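Local coordinates for Sn-glycerol-3-phosphate ABC transporter substrate-binding protein UspB (Mycobacterium tuberculosis, PDB 4MFI) that probably binds glycerophosphocholine outside the membrane as the substrate-binding subunit of an ABC transporter and passes it on for import, at residues V132-A137 and P376-Q381; A151-L156 and I206-Q211; A290-G295 and P300-G305. All blocks are in the same frame, centred on the assembly; numbering follows the deposited sequence.

Contact 1. Residues V132-A137 and P376-Q381; sequences VDSLLA and PHTRTQ
Ser134 in the first turn of helix 133-137 meets Thr378 of the irregular segment 376-381 through their hydroxyls, with Ser134 OG donating to Thr378 OG1 at 2.6 Å. Both oxygens stand between their own backbone N and carbonyl carbon (chi1 66° in Ser134, 53° in Thr378), which directs each across the gap. The same rotation of Thr378 sets CG2 beside its backbone N, facing Thr154 of the neighbouring strand 144-160. OG1 of Thr378 is also hydrogen-bonded to Leu375 O, just after helix 366-374, so the serine extends a short polar chain.

One turn on, the contact becomes apolar. Thr380 brings its methyl to the helix: CG2 lies 3.9 Å from Ala137 CB, and the same carbon is 3.9 Å from Ser134 O, so the methyl touches both residues of the turn. Farther out, Asp133 forms a salt bridge with Lys350, and Arg379 makes a cation-pi contact with Trp215.

Ser134 and Thr378 are buried, so the chemistry implies a directional hydroxyl link that satisfies polar atoms in the interior, while the methyls of Ala137 and Thr380 close its partly exposed margin by van der Waals contact.

Contact 2. Residues A151-L156 and I206-Q211; sequences ARSTPL and ISWTFQ
Pro155 sets its CG and CD over one face of the Trp208 indole, joining broken strand 144-160 to helix 206-209 inside the two-lobed fold of the periplasmic-binding-protein class. This is a CH-pi contact: Pro155 CG stands 3.8 Å from the centroid of the six-membered ring of Trp208, only 7° off its normal. Pro155 CD presses on the same face, 3.5 Å from Trp208 CZ2. The two side chains come from opposite directions, and Trp208 reaches the strand because CG is anti to its backbone N (chi1 -170°), sending the indole away from the helix.

The tight part continues along the backbone, where Thr154 C is 3.4 Å from Trp208 CH2. Toward Ser153 the fit is looser: its hydroxyl meets the ring obliquely, OG 3.8 Å from CH2 of Trp208. All four touching residues are buried, so the looser side faces protein, including Ser272 of strand 268-272, while Val270 of that strand touches Pro155. The indole N-H bonds to Thr304 O, which would hold the ring's rotation over the proline. Beyond the ring, Thr154 OG1 donates to Pro155 O at 2.9 Å, from above the carbonyl plane and 41° out of it.

Contact 3. Residues A290-G295 and P300-G305; sequences APLPTG and PACPTG
Ala301 turns its methyl toward the backbone of 290-295, and Leu292 points its isobutyl group back at 300-305, so each segment sends one side chain toward the other. Ala301 CB rests 3.5 Å from Pro293 O and also touches Gly295 N at 3.9 Å. The methyl therefore nestles against bare main chain, with the CA atoms of Thr294 and Ala301 5.0 Å apart.

Leu292 has CG anti to its carbonyl carbon, beside its backbone N (chi1 -85°), and this turns branch CD2 toward the partner segment. There CD2 lies 3.8 Å from Ala301 O and, a little farther, 4.3 Å from Cys302 SG. The cysteine sulfur, anti to its backbone N (chi1 -178°), meets the leucine tip, and both residues also touch Pro155 of strand 144-160. Beside this apolar group a water spans the gap, donating to Pro293 O at 2.7 Å and to Ala301 O at 2.9 Å. It thus links two carbonyls that face the same gap and cannot bond to each other.

Past the alanine, Thr294 OG1 bonds to Gly295 O in the carbonyl plane, on a lone pair, a bond within the segment 290-295. Gln374 of helix 366-374 takes the Leu292 N-H. The whole is an irregular, proline-rich excursion between strands 287-290 and 307-310, both antiparallel to strand 144-160; its second half is consistent with one of the lobe-to-lobe connections of the two-lobed solute-binding-protein fold.

In the fold
From the N terminus, helix 133-137 comes first and is later met by 376-381, so contact 1 closes a loop of some 240 residues. Within it, strand segment 151-156 is met by helix 206-209, closing contact 2 over about 50 residues; contact 3 then closes a much shorter loop between strands 287-290 and 307-310. Contacts 2 and 3 follow in series, and both nest inside contact 1. They meet near the centre of the molecule: segment 300-305 bonds to 151-156 at one end (Gly305 N to Ser153 O) and to 376-381 farther back (Cys302 O to Arg379 N), while Gln381 OE1 and Gln211 NE2 tie 376-381 to 206-211. This is consistent with the hinge region between the two lobes.

Contact 1. Residues V132-A137 and P376-Q381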
ATOM      1  N   VAL A 132      -4.459  -0.048 -13.473  1.00  7.27           N
ATOM      2  CA  VAL A 132      -4.391  -1.348 -12.805  1.00  7.26           C
ATOM      3  C   VAL A 132      -5.666  -1.504 -11.978  1.00  7.50           C
ATOM      4  O   VAL A 132      -6.041  -0.595 -11.234  1.00  7.49           O
ATOM      5  CB  VAL A 132      -3.134  -1.445 -11.916  1.00  7.84           C
ATOM      6  CG1 VAL A 132      -3.150  -2.711 -11.065  1.00  9.37           C
ATOM      7  CG2 VAL A 132      -1.868  -1.390 -12.782  1.00  9.30           C
ATOM      8  N   ASP A 133      -6.351  -2.632 -12.139  1.00  8.34           N
ATOM      9  CA  ASP A 133      -7.706  -2.775 -11.608  1.00  9.16           C
ATOM     10  C   ASP A 133      -7.790  -2.493 -10.118  1.00  7.19           C
ATOM     11  O   ASP A 133      -8.622  -1.683  -9.682  1.00  8.87           O
ATOM     12  CB  ASP A 133      -8.278  -4.170 -11.894  1.00 10.37           C
ATOM     13  CG  ASP A 133      -8.638  -4.381 -13.353  1.00 15.15           C
ATOM     14  OD1 ASP A 133      -8.676  -3.393 -14.112  1.00 15.63           O
ATOM     15  OD2 ASP A 133      -8.909  -5.544 -13.736  1.00 19.21           O
ATOM     16  N   SER A 134      -6.929  -3.142  -9.335  1.00  7.21           N
ATOM     17  CA  SER A 134      -6.996  -2.991  -7.885  1.00  8.08           C
ATOM     18  C   SER A 134      -6.640  -1.574  -7.467  1.00  8.11           C
ATOM     19  O   SER A 134      -7.216  -1.049  -6.516  1.00  8.63           O
ATOM     20  CB  SER A 134      -6.089  -4.000  -7.168  1.00  9.60           C
ATOM     21  OG  SER A 134      -4.728  -3.731  -7.453  1.00 10.96           O
ATOM     22  N   LEU A 135      -5.702  -0.953  -8.178  1.00  6.76           N
ATOM     23  CA  LEU A 135      -5.205   0.361  -7.767  1.00  6.61           C
ATOM     24  C   LEU A 135      -6.265   1.445  -7.922  1.00  7.37           C
ATOM     25  O   LEU A 135      -6.313   2.385  -7.132  1.00  7.86           O
ATOM     26  CB  LEU A 135      -3.925   0.739  -8.515  1.00  6.89           C
ATOM     27  CG  LEU A 135      -2.717  -0.174  -8.269  1.00  7.54           C
ATOM     28  CD1 LEU A 135      -1.492   0.348  -9.021  1.00  8.75           C
ATOM     29  CD2 LEU A 135      -2.420  -0.315  -6.780  1.00  8.02           C
ATOM     30  N   LEU A 136      -7.112   1.327  -8.939  1.00  7.84           N
ATOM     31  CA  LEU A 136      -8.229   2.254  -9.079  1.00  7.39           C
ATOM     32  C   LEU A 136      -9.388   1.874  -8.149  1.00  7.84           C
ATOM     33  O   LEU A 136     -10.037   2.752  -7.562  1.00  8.00           O
ATOM     34  CB  LEU A 136      -8.694   2.324 -10.536  1.00  9.73           C
ATOM     35  CG  LEU A 136      -9.811   3.338 -10.798  1.00 10.15           C
ATOM     36  CD1 LEU A 136      -9.372   4.743 -10.408  1.00 12.01           C
ATOM     37  CD2 LEU A 136     -10.220   3.294 -12.254  1.00 12.95           C
ATOM     38  N   ALA A 137      -9.637   0.571  -8.009  1.00  6.72           N
ATOM     39  CA  ALA A 137     -10.698   0.072  -7.125  1.00  6.42           C
ATOM     40  C   ALA A 137     -10.452   0.429  -5.662  1.00  6.50           C
ATOM     41  O   ALA A 137     -11.391   0.479  -4.865  1.00  7.66           O
ATOM     42  CB  ALA A 137     -10.857  -1.433  -7.275  1.00  7.89           C
ATOM     43  N   PRO A 376      -1.701  -7.706 -11.059  1.00 11.10           N
ATOM     44  CA  PRO A 376      -3.027  -8.241 -11.397  1.00 10.94           C
ATOM     45  C   PRO A 376      -3.544  -9.229 -10.357  1.00 11.11           C
ATOM     46  O   PRO A 376      -4.690  -9.669 -10.456  1.00 14.97           O
ATOM     47  CB  PRO A 376      -2.782  -8.986 -12.718  1.00 13.67           C
ATOM     48  CG  PRO A 376      -1.521  -8.422 -13.252  1.00 14.34           C
ATOM     49  CD  PRO A 376      -0.695  -8.088 -12.064  1.00 12.58           C
ATOM     50  N   HIS A 377      -2.708  -9.561  -9.377  1.00 10.59           N
ATOM     51  CA  HIS A 377      -3.031 -10.578  -8.384  1.00 10.93           C
ATOM     52  C   HIS A 377      -3.117  -9.980  -6.995  1.00 10.06           C
ATOM     53  O   HIS A 377      -2.826 -10.621  -5.992  1.00 13.77           O
ATOM     54  CB  HIS A 377      -1.989 -11.686  -8.451  1.00 12.77           C
ATOM     55  CG  HIS A 377      -1.818 -12.240  -9.825  1.00 15.04           C
ATOM     56  ND1 HIS A 377      -2.786 -13.001 -10.440  1.00 17.97           N
ATOM     57  CD2 HIS A 377      -0.810 -12.113 -10.720  1.00 15.55           C
ATOM     58  CE1 HIS A 377      -2.373 -13.342 -11.649  1.00 20.02           C
ATOM     59  NE2 HIS A 377      -1.179 -12.814 -11.843  1.00 19.65           N
ATOM     60  N   THR A 378      -3.537  -8.730  -6.957  1.00  7.71           N
ATOM     61  CA  THR A 378      -3.712  -8.024  -5.696  1.00  7.62           C
ATOM     62  C   THR A 378      -5.197  -7.831  -5.391  1.00  8.83           C
ATOM     63  O   THR A 378      -6.053  -7.997  -6.264  1.00 10.97           O
ATOM     64  CB  THR A 378      -2.978  -6.661  -5.686  1.00  8.37           C
ATOM     65  OG1 THR A 378      -3.369  -5.899  -6.832  1.00 10.34           O
ATOM     66  CG2 THR A 378      -1.471  -6.863  -5.719  1.00  9.80           C
ATOM     67  N   ARG A 379      -5.485  -7.469  -4.144  1.00  9.04           N
ATOM     68  CA  ARG A 379      -6.844  -7.383  -3.626  1.00  9.98           C
ATOM     69  C   ARG A 379      -6.943  -6.087  -2.827  1.00  8.93           C
ATOM     70  O   ARG A 379      -5.984  -5.705  -2.145  1.00 10.64           O
ATOM     71  CB  ARG A 379      -7.104  -8.612  -2.721  1.00 13.06           C
ATOM     72  CG  ARG A 379      -8.367  -8.599  -1.840  1.00 15.72           C
ATOM     73  CD  ARG A 379      -8.606  -9.975  -1.188  1.00 14.34           C
ATOM     74  NE  ARG A 379      -9.611  -9.917  -0.122  1.00 14.91           N
ATOM     75  CZ  ARG A 379     -10.092 -10.969   0.534  1.00 15.73           C
ATOM     76  NH1 ARG A 379      -9.699 -12.201   0.224  1.00 17.07           N
ATOM     77  NH2 ARG A 379     -10.990 -10.790   1.495  1.00 19.77           N
ATOM     78  N   THR A 380      -8.082  -5.404  -2.919  1.00  9.23           N
ATOM     79  CA  THR A 380      -8.313  -4.208  -2.102  1.00  8.30           C
ATOM     80  C   THR A 380      -8.351  -4.566  -0.615  1.00  6.56           C
ATOM     81  O   THR A 380      -8.696  -5.694  -0.227  1.00  8.68           O
ATOM     82  CB  THR A 380      -9.594  -3.459  -2.510  1.00  8.83           C
ATOM     83  OG1 THR A 380     -10.705  -4.353  -2.415  1.00 10.80           O
ATOM     84  CG2 THR A 380      -9.489  -2.933  -3.952  1.00 10.91           C
ATOM     85  N   GLN A 381      -7.963  -3.610   0.217  1.00  5.55           N
ATOM     86  CA  GLN A 381      -7.775  -3.878   1.636  1.00  4.24           C
ATOM     87  C   GLN A 381      -9.072  -4.017   2.427  1.00  5.30           C
ATOM     88  O   GLN A 381     -10.116  -3.499   2.035  1.00  6.38           O
ATOM     89  CB  GLN A 381      -6.919  -2.786   2.264  1.00  4.69           C
ATOM     90  CG  GLN A 381      -5.514  -2.709   1.707  1.00  4.63           C
ATOM     91  CD  GLN A 381      -4.647  -1.795   2.532  1.00  4.66           C
ATOM     92  OE1 GLN A 381      -4.347  -2.100   3.694  1.00  6.34           O
ATOM     93  NE2 GLN A 381      -4.264  -0.650   1.961  1.00  6.32           N
TER

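Contact 2. Residues A151-L156 and I206-Q211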
ATOM      1  N   ALA A 151       1.209   7.037  -5.963  1.00  6.65           N
ATOM      2  CA  ALA A 151       2.430   6.475  -5.380  1.00  5.52           C
ATOM      3  C   ALA A 151       2.057   5.180  -4.673  1.00  5.99           C
ATOM      4  O   ALA A 151       1.726   5.182  -3.484  1.00  6.70           O
ATOM      5  CB  ALA A 151       3.052   7.461  -4.398  1.00  7.36           C
ATOM      6  N   ARG A 152       2.077   4.079  -5.420  1.00  5.89           N
ATOM      7  CA  ARG A 152       1.512   2.819  -4.947  1.00  5.64           C
ATOM      8  C   ARG A 152       2.571   1.739  -4.764  1.00  5.75           C
ATOM      9  O   ARG A 152       3.559   1.695  -5.491  1.00  6.71           O
ATOM     10  CB  ARG A 152       0.413   2.333  -5.905  1.00  6.44           C
ATOM     11  CG  ARG A 152      -0.653   3.405  -6.244  1.00  6.67           C
ATOM     12  CD  ARG A 152      -1.309   4.052  -4.999  1.00  7.12           C
ATOM     13  NE  ARG A 152      -1.674   3.001  -4.062  1.00  7.53           N
ATOM     14  CZ  ARG A 152      -2.807   2.308  -4.095  1.00  6.46           C
ATOM     15  NH1 ARG A 152      -3.789   2.633  -4.937  1.00  6.37           N
ATOM     16  NH2 ARG A 152      -2.969   1.307  -3.245  1.00  9.01           N
ATOM     17  N   SER A 153       2.337   0.869  -3.786  1.00  5.94           N
ATOM     18  CA  SER A 153       3.259  -0.197  -3.425  1.00  5.25           C
ATOM     19  C   SER A 153       2.455  -1.447  -3.113  1.00  6.29           C
ATOM     20  O   SER A 153       1.227  -1.394  -3.015  1.00  7.63           O
ATOM     21  CB  SER A 153       4.004   0.208  -2.164  1.00  8.11           C
ATOM     22  OG  SER A 153       3.059   0.436  -1.131  1.00 12.90           O
ATOM     23  N   THR A 154       3.148  -2.573  -2.962  1.00  6.16           N
ATOM     24  CA  THR A 154       2.548  -3.785  -2.409  1.00  5.43           C
ATOM     25  C   THR A 154       3.580  -4.453  -1.513  1.00  6.06           C
ATOM     26  O   THR A 154       4.764  -4.108  -1.556  1.00  6.64           O
ATOM     27  CB  THR A 154       2.163  -4.826  -3.491  1.00  6.58           C
ATOM     28  OG1 THR A 154       3.350  -5.453  -3.987  1.00  8.06           O
ATOM     29  CG2 THR A 154       1.374  -4.204  -4.631  1.00  7.42           C
ATOM     30  N   PRO A 155       3.147  -5.424  -0.704  1.00  5.56           N
ATOM     31  CA  PRO A 155       4.158  -6.261  -0.059  1.00  5.65           C
ATOM     32  C   PRO A 155       4.871  -7.151  -1.083  1.00  5.26           C
ATOM     33  O   PRO A 155       4.357  -7.414  -2.178  1.00  5.81           O
ATOM     34  CB  PRO A 155       3.330  -7.115   0.907  1.00  6.26           C
ATOM     35  CG  PRO A 155       2.104  -6.284   1.177  1.00  5.77           C
ATOM     36  CD  PRO A 155       1.801  -5.677  -0.162  1.00  5.48           C
ATOM     37  N   LEU A 156       6.058  -7.609  -0.707  1.00  5.76           N
ATOM     38  CA  LEU A 156       6.889  -8.457  -1.547  1.00  5.95           C
ATOM     39  C   LEU A 156       7.600  -9.442  -0.625  1.00  4.68           C
ATOM     40  O   LEU A 156       7.918  -9.099   0.514  1.00  6.26           O
ATOM     41  CB  LEU A 156       7.908  -7.589  -2.280  1.00  8.30           C
ATOM     42  CG  LEU A 156       8.591  -8.183  -3.504  1.00  8.80           C
ATOM     43  CD1 LEU A 156       7.562  -8.559  -4.555  1.00 10.52           C
ATOM     44  CD2 LEU A 156       9.601  -7.180  -4.064  1.00 10.88           C
ATOM     45  N   ILE A 206       2.693  -4.281  10.391  1.00  5.12           N
ATOM     46  CA  ILE A 206       2.221  -5.663  10.421  1.00  3.70           C
ATOM     47  C   ILE A 206       0.742  -5.837  10.030  1.00  4.16           C
ATOM     48  O   ILE A 206       0.397  -6.826   9.390  1.00  4.34           O
ATOM     49  CB  ILE A 206       2.546  -6.355  11.777  1.00  3.80           C
ATOM     50  CG1 ILE A 206       2.285  -7.867  11.720  1.00  4.53           C
ATOM     51  CG2 ILE A 206       1.747  -5.719  12.904  1.00  5.40           C
ATOM     52  CD1 ILE A 206       3.125  -8.591  10.680  1.00  5.47           C
ATOM     53  N   SER A 207      -0.140  -4.890  10.360  1.00  3.65           N
ATOM     54  CA  SER A 207      -1.520  -5.079   9.889  1.00  4.34           C
ATOM     55  C   SER A 207      -1.610  -5.055   8.368  1.00  4.75           C
ATOM     56  O   SER A 207      -2.493  -5.680   7.786  1.00  5.50           O
ATOM     57  CB  SER A 207      -2.517  -4.091  10.500  1.00  5.71           C
ATOM     58  OG  SER A 207      -2.317  -2.777  10.007  1.00  7.53           O
ATOM     59  N   TRP A 208      -0.684  -4.351   7.720  1.00  3.57           N
ATOM     60  CA  TRP A 208      -0.632  -4.347   6.262  1.00  3.44           C
ATOM     61  C   TRP A 208      -0.086  -5.657   5.708  1.00  4.80           C
ATOM     62  O   TRP A 208      -0.705  -6.267   4.834  1.00  6.75           O
ATOM     63  CB  TRP A 208       0.218  -3.173   5.778  1.00  3.54           C
ATOM     64  CG  TRP A 208       0.162  -2.911   4.303  1.00  3.64           C
ATOM     65  CD1 TRP A 208      -0.952  -2.646   3.550  1.00  4.09           C
ATOM     66  CD2 TRP A 208       1.279  -2.822   3.411  1.00  3.85           C
ATOM     67  NE1 TRP A 208      -0.594  -2.414   2.242  1.00  4.50           N
ATOM     68  CE2 TRP A 208       0.771  -2.514   2.132  1.00  4.53           C
ATOM     69  CE3 TRP A 208       2.666  -2.979   3.568  1.00  5.30           C
ATOM     70  CZ2 TRP A 208       1.598  -2.345   1.019  1.00  5.30           C
ATOM     71  CZ3 TRP A 208       3.486  -2.821   2.462  1.00  5.43           C
ATOM     72  CH2 TRP A 208       2.951  -2.505   1.203  1.00  5.43           C
ATOM     73  N   THR A 209       1.068  -6.091   6.211  1.00  4.25           N
ATOM     74  CA  THR A 209       1.713  -7.283   5.661  1.00  4.98           C
ATOM     75  C   THR A 209       1.027  -8.586   6.064  1.00  6.62           C
ATOM     76  O   THR A 209       1.077  -9.559   5.310  1.00 11.16           O
ATOM     77  CB  THR A 209       3.213  -7.373   6.003  1.00  5.63           C
ATOM     78  OG1 THR A 209       3.373  -7.473   7.421  1.00  6.94           O
ATOM     79  CG2 THR A 209       3.980  -6.161   5.469  1.00  7.90           C
ATOM     80  N   PHE A 210       0.386  -8.626   7.226  1.00  5.17           N
ATOM     81  CA  PHE A 210      -0.323  -9.837   7.661  1.00  4.10           C
ATOM     82  C   PHE A 210      -1.616 -10.042   6.885  1.00  3.98           C
ATOM     83  O   PHE A 210      -2.170 -11.139   6.859  1.00  4.17           O
ATOM     84  CB  PHE A 210      -0.613  -9.775   9.171  1.00  5.98           C
ATOM     85  CG  PHE A 210      -1.414 -10.943   9.696  1.00  6.64           C
ATOM     86  CD1 PHE A 210      -0.821 -12.181   9.891  1.00  8.84           C
ATOM     87  CD2 PHE A 210      -2.763 -10.789  10.012  1.00  7.73           C
ATOM     88  CE1 PHE A 210      -1.563 -13.252  10.376  1.00  9.46           C
ATOM     89  CE2 PHE A 210      -3.507 -11.856  10.499  1.00  8.23           C
ATOM     90  CZ  PHE A 210      -2.906 -13.088  10.681  1.00  9.01           C
ATOM     91  N   GLN A 211      -2.103  -8.981   6.251  1.00  4.88           N
ATOM     92  CA  GLN A 211      -3.351  -9.052   5.517  1.00  6.88           C
ATOM     93  C   GLN A 211      -3.314 -10.161   4.474  1.00  7.50           C
ATOM     94  O   GLN A 211      -4.299 -10.875   4.271  1.00  9.33           O
ATOM     95  CB  GLN A 211      -3.596  -7.713   4.828  1.00 10.34           C
ATOM     96  CG  GLN A 211      -4.924  -7.131   5.159  1.00 11.16           C
ATOM     97  CD  GLN A 211      -5.180  -5.768   4.551  1.00  7.49           C
ATOM     98  OE1 GLN A 211      -6.333  -5.376   4.401  1.00  7.82           O
ATOM     99  NE2 GLN A 211      -4.113  -5.026   4.220  1.00  6.93           N
TER

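Contact 3. Residues A290-G295 and P300-G305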
ATOM      1  N   ALA A 290       9.921 -12.481  -4.570  1.00  6.85           N
ATOM      2  CA  ALA A 290       8.840 -13.360  -4.979  1.00  6.13           C
ATOM      3  C   ALA A 290       7.512 -12.705  -4.639  1.00  7.21           C
ATOM      4  O   ALA A 290       7.417 -11.937  -3.669  1.00  6.85           O
ATOM      5  CB  ALA A 290       8.961 -14.700  -4.265  1.00  7.12           C
ATOM      6  N   PRO A 291       6.472 -13.005  -5.427  1.00  6.44           N
ATOM      7  CA  PRO A 291       5.139 -12.566  -5.014  1.00  6.95           C
ATOM      8  C   PRO A 291       4.749 -13.303  -3.745  1.00  7.05           C
ATOM      9  O   PRO A 291       5.287 -14.381  -3.447  1.00  8.04           O
ATOM     10  CB  PRO A 291       4.248 -13.006  -6.181  1.00  7.18           C
ATOM     11  CG  PRO A 291       4.952 -14.164  -6.773  1.00  7.76           C
ATOM     12  CD  PRO A 291       6.430 -13.875  -6.615  1.00  6.94           C
ATOM     13  N   LEU A 292       3.829 -12.727  -2.988  1.00  6.30           N
ATOM     14  CA  LEU A 292       3.308 -13.426  -1.826  1.00  6.73           C
ATOM     15  C   LEU A 292       2.573 -14.680  -2.298  1.00  7.03           C
ATOM     16  O   LEU A 292       2.019 -14.695  -3.396  1.00  8.63           O
ATOM     17  CB  LEU A 292       2.366 -12.526  -1.028  1.00  6.92           C
ATOM     18  CG  LEU A 292       3.008 -11.583  -0.004  1.00  8.59           C
ATOM     19  CD1 LEU A 292       4.031 -10.625  -0.607  1.00 11.41           C
ATOM     20  CD2 LEU A 292       1.905 -10.836   0.729  1.00  7.30           C
ATOM     21  N   PRO A 293       2.561 -15.737  -1.470  1.00  6.39           N
ATOM     22  CA  PRO A 293       1.737 -16.900  -1.807  1.00  8.16           C
ATOM     23  C   PRO A 293       0.282 -16.495  -2.030  1.00  6.94           C
ATOM     24  O   PRO A 293      -0.263 -15.636  -1.328  1.00  8.48           O
ATOM     25  CB  PRO A 293       1.833 -17.770  -0.554  1.00  9.28           C
ATOM     26  CG  PRO A 293       3.120 -17.373   0.090  1.00  8.97           C
ATOM     27  CD  PRO A 293       3.278 -15.912  -0.195  1.00  6.95           C
ATOM     28  N   THR A 294      -0.351 -17.106  -3.017  1.00  8.26           N
ATOM     29  CA  THR A 294      -1.767 -16.860  -3.239  1.00  8.63           C
ATOM     30  C   THR A 294      -2.584 -17.762  -2.319  1.00  7.52           C
ATOM     31  O   THR A 294      -2.037 -18.611  -1.608  1.00  8.55           O
ATOM     32  CB  THR A 294      -2.157 -17.135  -4.690  1.00  8.53           C
ATOM     33  OG1 THR A 294      -2.078 -18.543  -4.940  1.00  9.91           O
ATOM     34  CG2 THR A 294      -1.219 -16.405  -5.633  1.00 11.52           C
ATOM     35  N   GLY A 295      -3.894 -17.564  -2.315  1.00  9.08           N
ATOM     36  CA  GLY A 295      -4.781 -18.531  -1.702  1.00  8.79           C
ATOM     37  C   GLY A 295      -5.061 -19.653  -2.685  1.00  9.67           C
ATOM     38  O   GLY A 295      -4.407 -19.756  -3.727  1.00 11.13           O
ATOM     39  N   PRO A 300      -6.209 -13.998  -5.082  1.00  9.17           N
ATOM     40  CA  PRO A 300      -5.314 -12.918  -4.656  1.00  8.95           C
ATOM     41  C   PRO A 300      -5.176 -12.848  -3.141  1.00  8.31           C
ATOM     42  O   PRO A 300      -6.176 -12.858  -2.411  1.00 10.73           O
ATOM     43  CB  PRO A 300      -6.015 -11.654  -5.163  1.00 12.56           C
ATOM     44  CG  PRO A 300      -6.852 -12.104  -6.281  1.00 14.88           C
ATOM     45  CD  PRO A 300      -7.267 -13.520  -5.985  1.00 12.80           C
ATOM     46  N   ALA A 301      -3.936 -12.779  -2.677  1.00  6.33           N
ATOM     47  CA  ALA A 301      -3.673 -12.708  -1.244  1.00  6.51           C
ATOM     48  C   ALA A 301      -2.555 -11.725  -0.981  1.00  6.03           C
ATOM     49  O   ALA A 301      -1.652 -11.973  -0.181  1.00  7.11           O
ATOM     50  CB  ALA A 301      -3.349 -14.088  -0.679  1.00  7.11           C
ATOM     51  N   CYS A 302      -2.632 -10.592  -1.671  1.00  5.25           N
ATOM     52  CA  CYS A 302      -1.636  -9.540  -1.556  1.00  5.43           C
ATOM     53  C   CYS A 302      -2.344  -8.197  -1.644  1.00  4.61           C
ATOM     54  O   CYS A 302      -3.017  -7.926  -2.629  1.00  6.01           O
ATOM     55  CB  CYS A 302      -0.620  -9.654  -2.691  1.00  6.11           C
ATOM     56  SG  CYS A 302       0.708  -8.424  -2.595  1.00  7.70           S
ATOM     57  N   PRO A 303      -2.196  -7.350  -0.616  1.00  4.45           N
ATOM     58  CA  PRO A 303      -2.842  -6.037  -0.655  1.00  5.25           C
ATOM     59  C   PRO A 303      -2.011  -5.042  -1.444  1.00  5.68           C
ATOM     60  O   PRO A 303      -0.854  -5.299  -1.794  1.00  6.61           O
ATOM     61  CB  PRO A 303      -2.851  -5.622   0.818  1.00  5.46           C
ATOM     62  CG  PRO A 303      -1.578  -6.222   1.339  1.00  5.67           C
ATOM     63  CD  PRO A 303      -1.467  -7.564   0.647  1.00  4.98           C
ATOM     64  N   THR A 304      -2.613  -3.897  -1.723  1.00  7.51           N
ATOM     65  CA  THR A 304      -1.863  -2.764  -2.234  1.00  8.81           C
ATOM     66  C   THR A 304      -1.707  -1.745  -1.111  1.00  6.77           C
ATOM     67  O   THR A 304      -2.289  -1.899  -0.034  1.00  6.66           O
ATOM     68  CB  THR A 304      -2.592  -2.127  -3.394  1.00 12.72           C
ATOM     69  OG1 THR A 304      -3.855  -1.667  -2.919  1.00 13.75           O
ATOM     70  CG2 THR A 304      -2.813  -3.153  -4.504  1.00 15.12           C
ATOM     71  N   GLY A 305      -0.920  -0.703  -1.357  1.00  6.61           N
ATOM     72  CA  GLY A 305      -0.671   0.317  -0.360  1.00  6.74           C
ATOM     73  C   GLY A 305      -0.240   1.613  -1.012  1.00  6.63           C
ATOM     74  O   GLY A 305      -0.081   1.683  -2.234  1.00  6.89           O
TER
HETATM   75  O   HOH W   1      -0.126 -14.144   0.932  1.00  7.13           O